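Local coordinates for protein aerobactin synthase IucA (Klebsiella pneumoniae subsp. pneumoniae, PDB 5JM8) that probably catalyses the ATP-dependent joining of citrate to an acetylated hydroxylysine, a ligation step in the assembly of the siderophore aerobactin, at residues A[56-61]-A[504-509]; A[399-404]-A[492-497]; A[331-336]-A[342-347]; A[187-192]-A[220-225]. All blocks are in the same frame, centred on the assembly; numbering follows the deposited sequence.

Interaction 1. Residues A[56-61]-A[504-509]; sequences YFSPTQ and DSEANL
Glu-506 reaches out from the first turn of its helix and is gripped by three hydroxyl groups of the 56-61 loop, which together make up the polar part of this contact. Two of them share OE2. Tyr-56 OH donates over 2.6 Å to the anti lone pair of Glu-506 OE2, with the phenol ring nearly coplanar with the carboxylate (planes 24° apart). Ser-58 OG donates to the same Glu-506 OE2 at 2.8 Å, but from the syn side and 15° out of the carboxylate plane. The third donor, Thr-60 OG1, donates over 2.5 Å to the syn lone pair of Glu-506 OE1; it is also hydrogen-bonded to His-62 ND1. Three donors on two oxygens fix the rotation of the carboxylate and would be expected to favour its charged form.

Local bonds keep both sides in shape. Ser-58 OG also accepts from Thr-60 N at 2.9 Å, an ST turn within the type I turn 58-61. Across the contact, Ser-505 is the N-cap of the glutamate's helix, its OG accepting from Asn-508 N at 3.2 Å.

Contact between carbons of the chains is slight: Pro-59 CG lies 4.0 Å from Glu-506 CB, and the proline ring flanks the glutamate chain, which runs extended beyond CG.

The 56-61 loop joins strands 49-54 and 64-72 of the N-terminal antiparallel sheet. Through Glu-506 it is tied to the start of helix 506-521, while Thr-60 and Glu-506 both touch Ala-496 of helix 475-500, and Asp-504 OD2 is hydrogen-bonded to His-399 NE2 of helix 394-420.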
loop_
_atom_site.group_PDB
_atom_site.type_symbol
_atom_site.label_atom_id
_atom_site.label_comp_id
_atom_site.label_asym_id
_atom_site.label_seq_id
_atom_site.Cartn_x
_atom_site.Cartn_y
_atom_site.Cartn_z
ATOM N N TYR A 56 5.207 -37.830 20.527
ATOM C CA TYR A 56 6.161 -37.892 19.424
ATOM C C TYR A 56 7.583 -38.085 19.930
ATOM O O TYR A 56 8.089 -37.275 20.706
ATOM C CB TYR A 56 6.086 -36.625 18.574
ATOM C CG TYR A 56 7.108 -36.582 17.459
ATOM C CD1 TYR A 56 6.972 -37.388 16.338
ATOM C CD2 TYR A 56 8.206 -35.733 17.526
ATOM C CE1 TYR A 56 7.901 -37.352 15.316
ATOM C CE2 TYR A 56 9.139 -35.690 16.505
ATOM C CZ TYR A 56 8.981 -36.501 15.405
ATOM O OH TYR A 56 9.906 -36.467 14.390
ATOM N N PHE A 57 8.219 -39.163 19.481
ATOM C CA PHE A 57 9.613 -39.425 19.809
ATOM C C PHE A 57 10.516 -38.960 18.673
ATOM O O PHE A 57 10.322 -39.336 17.518
ATOM C CB PHE A 57 9.839 -40.910 20.088
ATOM C CG PHE A 57 11.243 -41.233 20.503
ATOM C CD1 PHE A 57 11.639 -41.096 21.823
ATOM C CD2 PHE A 57 12.173 -41.660 19.571
ATOM C CE1 PHE A 57 12.935 -41.385 22.207
ATOM C CE2 PHE A 57 13.470 -41.953 19.950
ATOM C CZ PHE A 57 13.850 -41.815 21.271
ATOM N N SER A 58 11.504 -38.145 19.025
ATOM C CA SER A 58 12.404 -37.532 18.059
ATOM C C SER A 58 13.829 -38.051 18.210
ATOM O O SER A 58 14.371 -38.061 19.318
ATOM C CB SER A 58 12.398 -36.014 18.225
ATOM O OG SER A 58 13.493 -35.424 17.549
ATOM N N PRO A 59 14.448 -38.481 17.097
ATOM C CA PRO A 59 15.864 -38.859 17.170
ATOM C C PRO A 59 16.791 -37.658 17.307
ATOM O O PRO A 59 18.008 -37.829 17.369
ATOM C CB PRO A 59 16.106 -39.579 15.842
ATOM C CG PRO A 59 15.075 -39.044 14.925
ATOM C CD PRO A 59 13.874 -38.763 15.769
ATOM N N THR A 60 16.214 -36.461 17.346
ATOM C CA THR A 60 16.967 -35.243 17.612
ATOM C C THR A 60 16.461 -34.596 18.897
ATOM O O THR A 60 16.687 -33.414 19.141
ATOM C CB THR A 60 16.860 -34.246 16.444
ATOM O OG1 THR A 60 15.484 -34.065 16.087
ATOM C CG2 THR A 60 17.628 -34.759 15.239
ATOM N N GLN A 61 15.777 -35.394 19.713
ATOM C CA GLN A 61 15.309 -34.980 21.036
ATOM C C GLN A 61 14.288 -33.835 21.013
ATOM O O GLN A 61 14.038 -33.209 22.044
ATOM C CB GLN A 61 16.498 -34.583 21.915
ATOM C CG GLN A 61 17.454 -35.729 22.226
ATOM C CD GLN A 61 18.606 -35.846 21.240
ATOM O OE1 GLN A 61 19.183 -34.847 20.811
ATOM N NE2 GLN A 61 18.956 -37.078 20.892
ATOM N N ASP A 504 7.052 -36.240 6.855
ATOM C CA ASP A 504 8.020 -37.286 6.538
ATOM C C ASP A 504 8.891 -37.499 7.769
ATOM O O ASP A 504 9.039 -36.593 8.582
ATOM C CB ASP A 504 8.877 -36.911 5.322
ATOM C CG ASP A 504 9.643 -38.098 4.752
ATOM O OD1 ASP A 504 9.394 -39.245 5.182
ATOM O OD2 ASP A 504 10.489 -37.881 3.860
ATOM N N SER A 505 9.459 -38.691 7.918
ATOM C CA SER A 505 10.280 -39.001 9.088
ATOM C C SER A 505 11.516 -38.101 9.137
ATOM O O SER A 505 11.998 -37.653 8.101
ATOM C CB SER A 505 10.697 -40.475 9.071
ATOM O OG SER A 505 11.372 -40.799 7.872
ATOM N N GLU A 506 12.014 -37.821 10.340
ATOM C CA GLU A 506 13.256 -37.066 10.481
ATOM C C GLU A 506 14.385 -37.820 9.798
ATOM O O GLU A 506 15.239 -37.222 9.145
ATOM C CB GLU A 506 13.606 -36.829 11.951
ATOM C CG GLU A 506 12.563 -36.040 12.720
ATOM C CD GLU A 506 13.046 -35.583 14.087
ATOM O OE1 GLU A 506 14.239 -35.233 14.215
ATOM O OE2 GLU A 506 12.231 -35.578 15.033
ATOM N N ALA A 507 14.365 -39.142 9.949
ATOM C CA ALA A 507 15.384 -40.014 9.371
ATOM C C ALA A 507 15.488 -39.814 7.863
ATOM O O ALA A 507 16.585 -39.685 7.320
ATOM C CB ALA A 507 15.076 -41.471 9.692
ATOM N N ASN A 508 14.341 -39.785 7.193
ATOM C CA ASN A 508 14.312 -39.588 5.752
ATOM C C ASN A 508 14.760 -38.185 5.366
ATOM O O ASN A 508 15.508 -38.006 4.407
ATOM C CB ASN A 508 12.910 -39.850 5.202
ATOM C CG ASN A 508 12.546 -41.323 5.201
ATOM O OD1 ASN A 508 13.411 -42.194 5.319
ATOM N ND2 ASN A 508 11.258 -41.609 5.056
ATOM N N LEU A 509 14.302 -37.187 6.112
ATOM C CA LEU A 509 14.628 -35.804 5.798
ATOM C C LEU A 509 16.104 -35.526 6.049
ATOM O O LEU A 509 16.729 -34.761 5.317
ATOM C CB LEU A 509 13.755 -34.849 6.615
ATOM C CG LEU A 509 12.253 -34.945 6.323
ATOM C CD1 LEU A 509 11.444 -34.135 7.334
ATOM C CD2 LEU A 509 11.941 -34.503 4.900
#

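Interaction 2. Residues A[399-404]-A[492-497]; sequences HAWVDA and FAVTAA
Trp-401 brings the six-membered end of its indole up to Val-494, whose CG1 methyl sits 3.5 Å from Trp-401 CZ3. The same methyl is 4.0 Å from Trp-401 CE3, whereas the other branch, Val-494 CG2, comes to 4.2 Å from Trp-401 CZ3, so one methyl does most of the touching. It meets the ring obliquely, and the two side chains run at about a right angle to each other. The CB of the tryptophan does not point straight at the opposing helix; with CG anti to the backbone N (chi1 -162°), the ring swings across and brings its benzo corner to the valine.

Val-402 supplies the second, looser contact. Its CG2 stands 4.3 Å from Val-494 CG1, which is therefore approached by two residues of the facing helix. The backbones stay well apart, the closest CA pair being Val-402 and Val-494 at 7.7 Å, so side chains alone bridge the interval.

Other helices pack against the pair. Leu-379 touches both Trp-401 and Val-494, and Val-383 of the same helix 378-390 also lies on the indole, while Leu-364 and Thr-368 border the valine. The side chain of Val-494 is about 11 Å from the bound ATP at nearest approach.

Purely apolar and fully buried, this is helix-helix packing between helix 394-420 and helix 475-500, two long helices of the FhuF-like C-terminal region.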
loop_
_atom_site.group_PDB
_atom_site.type_symbol
_atom_site.label_atom_id
_atom_site.label_comp_id
_atom_site.label_asym_id
_atom_site.label_seq_id
_atom_site.Cartn_x
_atom_site.Cartn_y
_atom_site.Cartn_z
ATOM N N HIS A 399 9.936 -31.807 1.138
ATOM C CA HIS A 399 11.220 -32.121 0.524
ATOM C C HIS A 399 11.772 -30.920 -0.237
ATOM O O HIS A 399 12.951 -30.584 -0.112
ATOM C CB HIS A 399 11.081 -33.313 -0.419
ATOM C CG HIS A 399 10.792 -34.604 0.280
ATOM N ND1 HIS A 399 10.342 -35.725 -0.387
ATOM C CD2 HIS A 399 10.898 -34.960 1.582
ATOM C CE1 HIS A 399 10.177 -36.711 0.475
ATOM N NE2 HIS A 399 10.508 -36.274 1.677
ATOM N N ALA A 400 10.912 -30.281 -1.023
ATOM C CA ALA A 400 11.291 -29.095 -1.781
ATOM C C ALA A 400 11.785 -27.980 -0.864
ATOM O O ALA A 400 12.769 -27.307 -1.169
ATOM C CB ALA A 400 10.118 -28.611 -2.610
ATOM N N TRP A 401 11.098 -27.784 0.256
ATOM C CA TRP A 401 11.474 -26.743 1.205
ATOM C C TRP A 401 12.826 -27.068 1.840
ATOM O O TRP A 401 13.685 -26.195 1.970
ATOM C CB TRP A 401 10.395 -26.580 2.282
ATOM C CG TRP A 401 10.479 -25.276 3.029
ATOM C CD1 TRP A 401 9.698 -24.172 2.842
ATOM C CD2 TRP A 401 11.400 -24.942 4.075
ATOM N NE1 TRP A 401 10.075 -23.174 3.708
ATOM C CE2 TRP A 401 11.117 -23.622 4.475
ATOM C CE3 TRP A 401 12.433 -25.633 4.714
ATOM C CZ2 TRP A 401 11.833 -22.978 5.483
ATOM C CZ3 TRP A 401 13.142 -24.992 5.713
ATOM C CH2 TRP A 401 12.839 -23.679 6.088
ATOM N N VAL A 402 13.017 -28.329 2.223
ATOM C CA VAL A 402 14.268 -28.764 2.843
ATOM C C VAL A 402 15.445 -28.707 1.871
ATOM O O VAL A 402 16.551 -28.323 2.253
ATOM C CB VAL A 402 14.151 -30.200 3.399
ATOM C CG1 VAL A 402 15.522 -30.738 3.810
ATOM C CG2 VAL A 402 13.196 -30.232 4.581
ATOM N N ASP A 403 15.219 -29.113 0.627
ATOM C CA ASP A 403 16.271 -29.062 -0.383
ATOM C C ASP A 403 16.712 -27.630 -0.657
ATOM O O ASP A 403 17.904 -27.348 -0.762
ATOM C CB ASP A 403 15.799 -29.714 -1.681
ATOM C CG ASP A 403 15.530 -31.196 -1.525
ATOM O OD1 ASP A 403 15.983 -31.784 -0.518
ATOM O OD2 ASP A 403 14.871 -31.775 -2.414
ATOM N N ALA A 404 15.742 -26.728 -0.774
ATOM C CA ALA A 404 16.031 -25.320 -1.019
ATOM C C ALA A 404 16.723 -24.683 0.179
ATOM O O ALA A 404 17.522 -23.761 0.024
ATOM C CB ALA A 404 14.756 -24.574 -1.346
ATOM N N PHE A 492 18.273 -29.429 12.122
ATOM C CA PHE A 492 17.493 -30.516 12.700
ATOM C C PHE A 492 16.181 -30.004 13.297
ATOM O O PHE A 492 15.246 -30.777 13.493
ATOM C CB PHE A 492 18.307 -31.263 13.761
ATOM C CG PHE A 492 19.491 -32.024 13.205
ATOM C CD1 PHE A 492 19.600 -32.287 11.847
ATOM C CD2 PHE A 492 20.492 -32.480 14.047
ATOM C CE1 PHE A 492 20.686 -32.986 11.344
ATOM C CE2 PHE A 492 21.579 -33.176 13.547
ATOM C CZ PHE A 492 21.674 -33.428 12.197
ATOM N N ALA A 493 16.104 -28.704 13.574
ATOM C CA ALA A 493 14.853 -28.108 14.029
ATOM C C ALA A 493 13.870 -28.055 12.871
ATOM O O ALA A 493 12.660 -28.181 13.059
ATOM C CB ALA A 493 15.086 -26.722 14.592
ATOM N N VAL A 494 14.404 -27.873 11.667
ATOM C CA VAL A 494 13.593 -27.882 10.458
ATOM C C VAL A 494 13.050 -29.286 10.205
ATOM O O VAL A 494 11.849 -29.468 10.013
ATOM C CB VAL A 494 14.406 -27.395 9.232
ATOM C CG1 VAL A 494 13.626 -27.589 7.942
ATOM C CG2 VAL A 494 14.798 -25.939 9.405
ATOM N N THR A 495 13.937 -30.275 10.212
ATOM C CA THR A 495 13.541 -31.654 9.944
ATOM C C THR A 495 12.622 -32.185 11.044
ATOM O O THR A 495 11.702 -32.957 10.775
ATOM C CB THR A 495 14.770 -32.580 9.814
ATOM O OG1 THR A 495 15.505 -32.589 11.043
ATOM C CG2 THR A 495 15.682 -32.107 8.692
ATOM N N ALA A 496 12.871 -31.760 12.279
ATOM C CA ALA A 496 12.075 -32.194 13.425
ATOM C C ALA A 496 10.659 -31.634 13.376
ATOM O O ALA A 496 9.697 -32.342 13.666
ATOM C CB ALA A 496 12.750 -31.783 14.720
ATOM N N ALA A 497 10.542 -30.358 13.023
ATOM C CA ALA A 497 9.240 -29.717 12.887
ATOM C C ALA A 497 8.389 -30.444 11.853
ATOM O O ALA A 497 7.207 -30.692 12.069
ATOM C CB ALA A 497 9.409 -28.262 12.502
#

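Interaction 3. Residues A[331-336]-A[342-347]; sequences AGLRDL and QESLFA
Leu-333 N donates to Ser-344 OG over 2.8 Å, close to straight at 165°, while the same hydroxyl is hydrogen-bonded to Met-341 O. With OG held between the backbone N and the carbonyl carbon (chi1 67°), the serine turns back to the neighbouring strand just where its own chain rounds a corner. Farther along, Ala-331 and Phe-346 form an antiparallel hydrogen-bonded pair: Phe-346 N reaches Ala-331 O at 3.0 Å, and Ala-331 N reaches Phe-346 O at 3.1 Å. A CA-H...O contact of 3.4 Å from Leu-345 CA adds a further, weaker approach to Ala-331 O.

Around this bridge the side chains pack closely. Ala-331 CB rests 3.6 Å from Phe-346 CZ, and one face of that ring has Ala-331 O above it, offset toward the rim. Leu-345 CD2 passes 3.9 Å from Gly-332 CA, and Leu-333 CB lies against the serine. Phe-224 of strand 221-226 meets the Phe-346 ring and also touches Ala-331 and Leu-333.

Past the regular pair, then, the serine hydroxyl, itself bonded to Met-341 O, satisfies the N-H of Leu-333 where backbone pairing gives way to the turn 342-345.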
loop_
_atom_site.group_PDB
_atom_site.type_symbol
_atom_site.label_atom_id
_atom_site.label_comp_id
_atom_site.label_asym_id
_atom_site.label_seq_id
_atom_site.Cartn_x
_atom_site.Cartn_y
_atom_site.Cartn_z
ATOM N N ALA A 331 28.372 3.309 18.570
ATOM C CA ALA A 331 28.627 4.494 19.364
ATOM C C ALA A 331 28.360 4.212 20.834
ATOM O O ALA A 331 27.747 3.205 21.186
ATOM C CB ALA A 331 27.771 5.648 18.875
ATOM N N GLY A 332 28.834 5.110 21.688
ATOM C CA GLY A 332 28.630 4.986 23.115
ATOM C C GLY A 332 28.933 6.295 23.807
ATOM O O GLY A 332 29.427 7.237 23.185
ATOM N N LEU A 333 28.629 6.356 25.098
ATOM C CA LEU A 333 28.935 7.529 25.900
ATOM C C LEU A 333 30.209 7.290 26.690
ATOM O O LEU A 333 30.469 6.174 27.141
ATOM C CB LEU A 333 27.782 7.854 26.850
ATOM C CG LEU A 333 26.460 8.244 26.189
ATOM C CD1 LEU A 333 25.371 8.363 27.240
ATOM C CD2 LEU A 333 26.603 9.548 25.415
ATOM N N ARG A 334 31.005 8.342 26.838
ATOM C CA ARG A 334 32.177 8.310 27.701
ATOM C C ARG A 334 31.960 9.265 28.872
ATOM O O ARG A 334 31.345 10.320 28.707
ATOM C CB ARG A 334 33.438 8.686 26.916
ATOM C CG ARG A 334 33.258 9.925 26.065
ATOM C CD ARG A 334 34.573 10.506 25.580
ATOM N NE ARG A 334 35.368 9.565 24.793
ATOM C CZ ARG A 334 35.430 9.557 23.465
ATOM N NH1 ARG A 334 34.734 10.431 22.747
ATOM N NH2 ARG A 334 36.192 8.667 22.845
ATOM N N ASP A 335 32.446 8.897 30.055
ATOM C CA ASP A 335 32.300 9.757 31.226
ATOM C C ASP A 335 33.188 10.996 31.080
ATOM O O ASP A 335 33.816 11.199 30.041
ATOM C CB ASP A 335 32.626 8.993 32.520
ATOM C CG ASP A 335 34.031 8.410 32.538
ATOM O OD1 ASP A 335 34.922 8.924 31.831
ATOM O OD2 ASP A 335 34.248 7.430 33.282
ATOM N N LEU A 336 33.236 11.822 32.119
ATOM C CA LEU A 336 33.976 13.078 32.061
ATOM C C LEU A 336 35.478 12.856 31.896
ATOM O O LEU A 336 36.190 13.732 31.406
ATOM C CB LEU A 336 33.707 13.901 33.319
ATOM C CG LEU A 336 34.182 15.352 33.261
ATOM C CD1 LEU A 336 33.130 16.263 33.869
ATOM C CD2 LEU A 336 35.518 15.508 33.973
ATOM N N GLN A 342 30.306 1.000 28.746
ATOM C CA GLN A 342 29.804 -0.099 27.927
ATOM C C GLN A 342 28.294 -0.280 28.024
ATOM O O GLN A 342 27.673 -0.840 27.121
ATOM C CB GLN A 342 30.497 -1.404 28.321
ATOM C CG GLN A 342 31.922 -1.520 27.812
ATOM C CD GLN A 342 32.505 -2.902 28.027
ATOM O OE1 GLN A 342 31.909 -3.740 28.703
ATOM N NE2 GLN A 342 33.672 -3.149 27.444
ATOM N N GLU A 343 27.707 0.193 29.116
ATOM C CA GLU A 343 26.271 0.064 29.319
ATOM C C GLU A 343 25.484 1.030 28.429
ATOM O O GLU A 343 24.260 0.940 28.345
ATOM C CB GLU A 343 25.925 0.297 30.792
ATOM C CG GLU A 343 26.550 -0.720 31.739
ATOM C CD GLU A 343 25.969 -0.657 33.140
ATOM O OE1 GLU A 343 25.428 0.406 33.512
ATOM O OE2 GLU A 343 26.048 -1.670 33.868
ATOM N N SER A 344 26.193 1.941 27.765
ATOM C CA SER A 344 25.567 2.916 26.871
ATOM C C SER A 344 25.737 2.538 25.401
ATOM O O SER A 344 25.125 3.146 24.521
ATOM C CB SER A 344 26.158 4.308 27.105
ATOM O OG SER A 344 27.518 4.356 26.711
ATOM N N LEU A 345 26.568 1.533 25.139
ATOM C CA LEU A 345 26.903 1.143 23.773
ATOM C C LEU A 345 25.703 0.673 22.963
ATOM O O LEU A 345 24.764 0.083 23.496
ATOM C CB LEU A 345 27.946 0.025 23.782
ATOM C CG LEU A 345 29.358 0.375 24.250
ATOM C CD1 LEU A 345 30.171 -0.897 24.415
ATOM C CD2 LEU A 345 30.038 1.320 23.278
ATOM N N PHE A 346 25.752 0.956 21.667
ATOM C CA PHE A 346 24.871 0.320 20.700
ATOM C C PHE A 346 25.627 0.155 19.394
ATOM O O PHE A 346 26.637 0.824 19.167
ATOM C CB PHE A 346 23.593 1.132 20.481
ATOM C CG PHE A 346 23.822 2.478 19.852
ATOM C CD1 PHE A 346 24.005 2.601 18.484
ATOM C CD2 PHE A 346 23.836 3.624 20.629
ATOM C CE1 PHE A 346 24.216 3.839 17.908
ATOM C CE2 PHE A 346 24.042 4.864 20.057
ATOM C CZ PHE A 346 24.229 4.971 18.694
ATOM N N ALA A 347 25.136 -0.735 18.542
ATOM C CA ALA A 347 25.686 -0.905 17.207
ATOM C C ALA A 347 24.574 -0.751 16.185
ATOM O O ALA A 347 23.421 -1.089 16.453
ATOM C CB ALA A 347 26.357 -2.254 17.075
#

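Interaction 4. Residues A[187-192]-A[220-225]; sequences TQIAGE and NQWLFP
Ile-189 packs between two antiparallel sheets that face each other here: strand 189-193 belongs to a larger, curled antiparallel sheet, and strand 221-226 is an outer strand of the three-stranded one. The backbones keep a sheet-to-sheet separation, with the nearest CA atoms, those of Ile-189 and Phe-224, 8.4 Å apart.

From Ile-189 CA, the CB points toward the opposing strand, and the chain forks there. The CG2 branch stays on the margin, 4.2 Å from Trp-222 CE3. The longer branch, anti to the carbonyl carbon (chi1 -66°), first brings CG1 to 4.4 Å from Phe-224 CD1, an oblique and loose approach. It then extends to CD1, where the contact becomes close: Ile-189 CD1 is 3.5 Å from Trp-222 CE3 and 3.6 Å from Trp-222 CB. The methyl also lies 4.0 Å from Trp-222 CD2, so it tucks into the angle between the indole and Trp-222 CB, again meeting the ring obliquely.

Trp-222 and Phe-224 stand two residues apart on their strand, both with CB toward Ile-189, while Leu-223 between them points away and touches Ala-206 of helix 198-209. Val-184 of the central strand 177-185 lies against Ile-189 and Phe-224, and Leu-198 also touches the isoleucine.

The indole's polar edge is settled separately, by a hydrogen bond from Trp-222 NE1 to Asp-219 O just before its strand.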
loop_
_atom_site.group_PDB
_atom_site.type_symbol
_atom_site.label_atom_id
_atom_site.label_comp_id
_atom_site.label_asym_id
_atom_site.label_seq_id
_atom_site.Cartn_x
_atom_site.Cartn_y
_atom_site.Cartn_z
ATOM N N THR A 187 32.302 15.677 22.531
ATOM C CA THR A 187 33.430 15.332 23.393
ATOM C C THR A 187 33.096 14.169 24.316
ATOM O O THR A 187 33.979 13.643 24.996
ATOM C CB THR A 187 33.873 16.521 24.268
ATOM O OG1 THR A 187 32.816 16.875 25.169
ATOM C CG2 THR A 187 34.238 17.728 23.413
ATOM N N GLN A 188 31.822 13.783 24.350
ATOM C CA GLN A 188 31.377 12.666 25.177
ATOM C C GLN A 188 30.782 11.533 24.341
ATOM O O GLN A 188 30.147 10.624 24.880
ATOM C CB GLN A 188 30.355 13.146 26.208
ATOM C CG GLN A 188 30.898 14.194 27.168
ATOM C CD GLN A 188 32.149 13.731 27.892
ATOM O OE1 GLN A 188 33.213 14.336 27.767
ATOM N NE2 GLN A 188 32.025 12.655 28.659
ATOM N N ILE A 189 31.000 11.591 23.030
ATOM C CA ILE A 189 30.521 10.557 22.117
ATOM C C ILE A 189 31.681 9.786 21.505
ATOM O O ILE A 189 32.438 10.326 20.698
ATOM C CB ILE A 189 29.664 11.155 20.984
ATOM C CG1 ILE A 189 28.369 11.731 21.558
ATOM C CG2 ILE A 189 29.341 10.090 19.936
ATOM C CD1 ILE A 189 27.558 12.533 20.564
ATOM N N ALA A 190 31.805 8.520 21.891
ATOM C CA ALA A 190 32.790 7.620 21.304
ATOM C C ALA A 190 32.091 6.686 20.328
ATOM O O ALA A 190 31.038 6.132 20.641
ATOM C CB ALA A 190 33.502 6.823 22.382
ATOM N N GLY A 191 32.668 6.509 19.146
ATOM C CA GLY A 191 32.072 5.632 18.159
ATOM C C GLY A 191 32.902 5.484 16.902
ATOM O O GLY A 191 34.056 5.908 16.846
ATOM N N GLU A 192 32.296 4.879 15.889
ATOM C CA GLU A 192 32.974 4.596 14.635
ATOM C C GLU A 192 31.925 4.274 13.577
ATOM O O GLU A 192 30.846 3.785 13.907
ATOM C CB GLU A 192 33.952 3.435 14.817
ATOM C CG GLU A 192 34.987 3.290 13.720
ATOM C CD GLU A 192 35.937 2.131 13.973
ATOM O OE1 GLU A 192 35.852 1.510 15.055
ATOM O OE2 GLU A 192 36.768 1.841 13.087
ATOM N N ASN A 220 28.508 20.864 17.785
ATOM C CA ASN A 220 29.067 20.283 18.993
ATOM C C ASN A 220 28.092 19.344 19.681
ATOM O O ASN A 220 28.499 18.363 20.300
ATOM C CB ASN A 220 29.492 21.389 19.955
ATOM C CG ASN A 220 30.597 22.257 19.386
ATOM O OD1 ASN A 220 31.433 21.790 18.610
ATOM N ND2 ASN A 220 30.604 23.529 19.765
ATOM N N GLN A 221 26.804 19.644 19.557
ATOM C CA GLN A 221 25.764 18.893 20.251
ATOM C C GLN A 221 25.054 17.934 19.294
ATOM O O GLN A 221 24.376 18.364 18.359
ATOM C CB GLN A 221 24.771 19.866 20.904
ATOM C CG GLN A 221 23.452 19.243 21.326
ATOM C CD GLN A 221 22.552 20.209 22.083
ATOM O OE1 GLN A 221 22.414 20.113 23.300
ATOM N NE2 GLN A 221 21.919 21.130 21.359
ATOM N N TRP A 222 25.215 16.635 19.544
ATOM C CA TRP A 222 24.672 15.592 18.676
ATOM C C TRP A 222 23.536 14.827 19.346
ATOM O O TRP A 222 23.486 14.713 20.571
ATOM C CB TRP A 222 25.768 14.604 18.275
ATOM C CG TRP A 222 26.941 15.222 17.578
ATOM C CD1 TRP A 222 27.067 16.518 17.172
ATOM C CD2 TRP A 222 28.157 14.565 17.209
ATOM N NE1 TRP A 222 28.287 16.708 16.572
ATOM C CE2 TRP A 222 28.975 15.523 16.583
ATOM C CE3 TRP A 222 28.634 13.258 17.347
ATOM C CZ2 TRP A 222 30.243 15.217 16.095
ATOM C CZ3 TRP A 222 29.892 12.955 16.862
ATOM C CH2 TRP A 222 30.683 13.931 16.245
ATOM N N LEU A 223 22.637 14.291 18.528
ATOM C CA LEU A 223 21.554 13.446 19.013
ATOM C C LEU A 223 22.046 12.009 19.158
ATOM O O LEU A 223 22.692 11.472 18.255
ATOM C CB LEU A 223 20.355 13.513 18.067
ATOM C CG LEU A 223 19.717 14.895 17.903
ATOM C CD1 LEU A 223 18.657 14.865 16.812
ATOM C CD2 LEU A 223 19.119 15.372 19.218
ATOM N N PHE A 224 21.730 11.398 20.296
ATOM C CA PHE A 224 22.271 10.096 20.664
ATOM C C PHE A 224 21.145 9.165 21.117
ATOM O O PHE A 224 20.509 9.418 22.139
ATOM C CB PHE A 224 23.313 10.273 21.769
ATOM C CG PHE A 224 24.051 9.017 22.125
ATOM C CD1 PHE A 224 25.182 8.638 21.423
ATOM C CD2 PHE A 224 23.627 8.227 23.177
ATOM C CE1 PHE A 224 25.864 7.484 21.758
ATOM C CE2 PHE A 224 24.302 7.077 23.517
ATOM C CZ PHE A 224 25.423 6.704 22.808
ATOM N N PRO A 225 20.887 8.086 20.358
ATOM C CA PRO A 225 19.742 7.222 20.672
ATOM C C PRO A 225 20.001 6.263 21.830
ATOM O O PRO A 225 21.126 5.795 22.004
ATOM C CB PRO A 225 19.534 6.447 19.373
ATOM C CG PRO A 225 20.903 6.330 18.803
ATOM C CD PRO A 225 21.619 7.606 19.171
#

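All four contacts are largely buried, but interaction 1 has the exposed Pro-59 and interaction 4 the partly exposed Trp-222 at their margins, whereas every touching residue of interactions 2 and 3 is buried. Interactions 1 and 2, their centres 11 Å apart, meet through the consecutive helices 475-500 and 506-521 and through Asp-504 with His-399 of helix 394-420. Interactions 3 and 4, centred 9 Å apart on the opposite side of the molecule, share a sheet in which strands 189-193 and 329-334 are neighbours. Chemistry follows position: a carboxylate caught by loop hydroxyls in interaction 1, backbone pairing plus a serine hydroxyl in interaction 3, and apolar contacts between helices and between sheets in interactions 2 and 4.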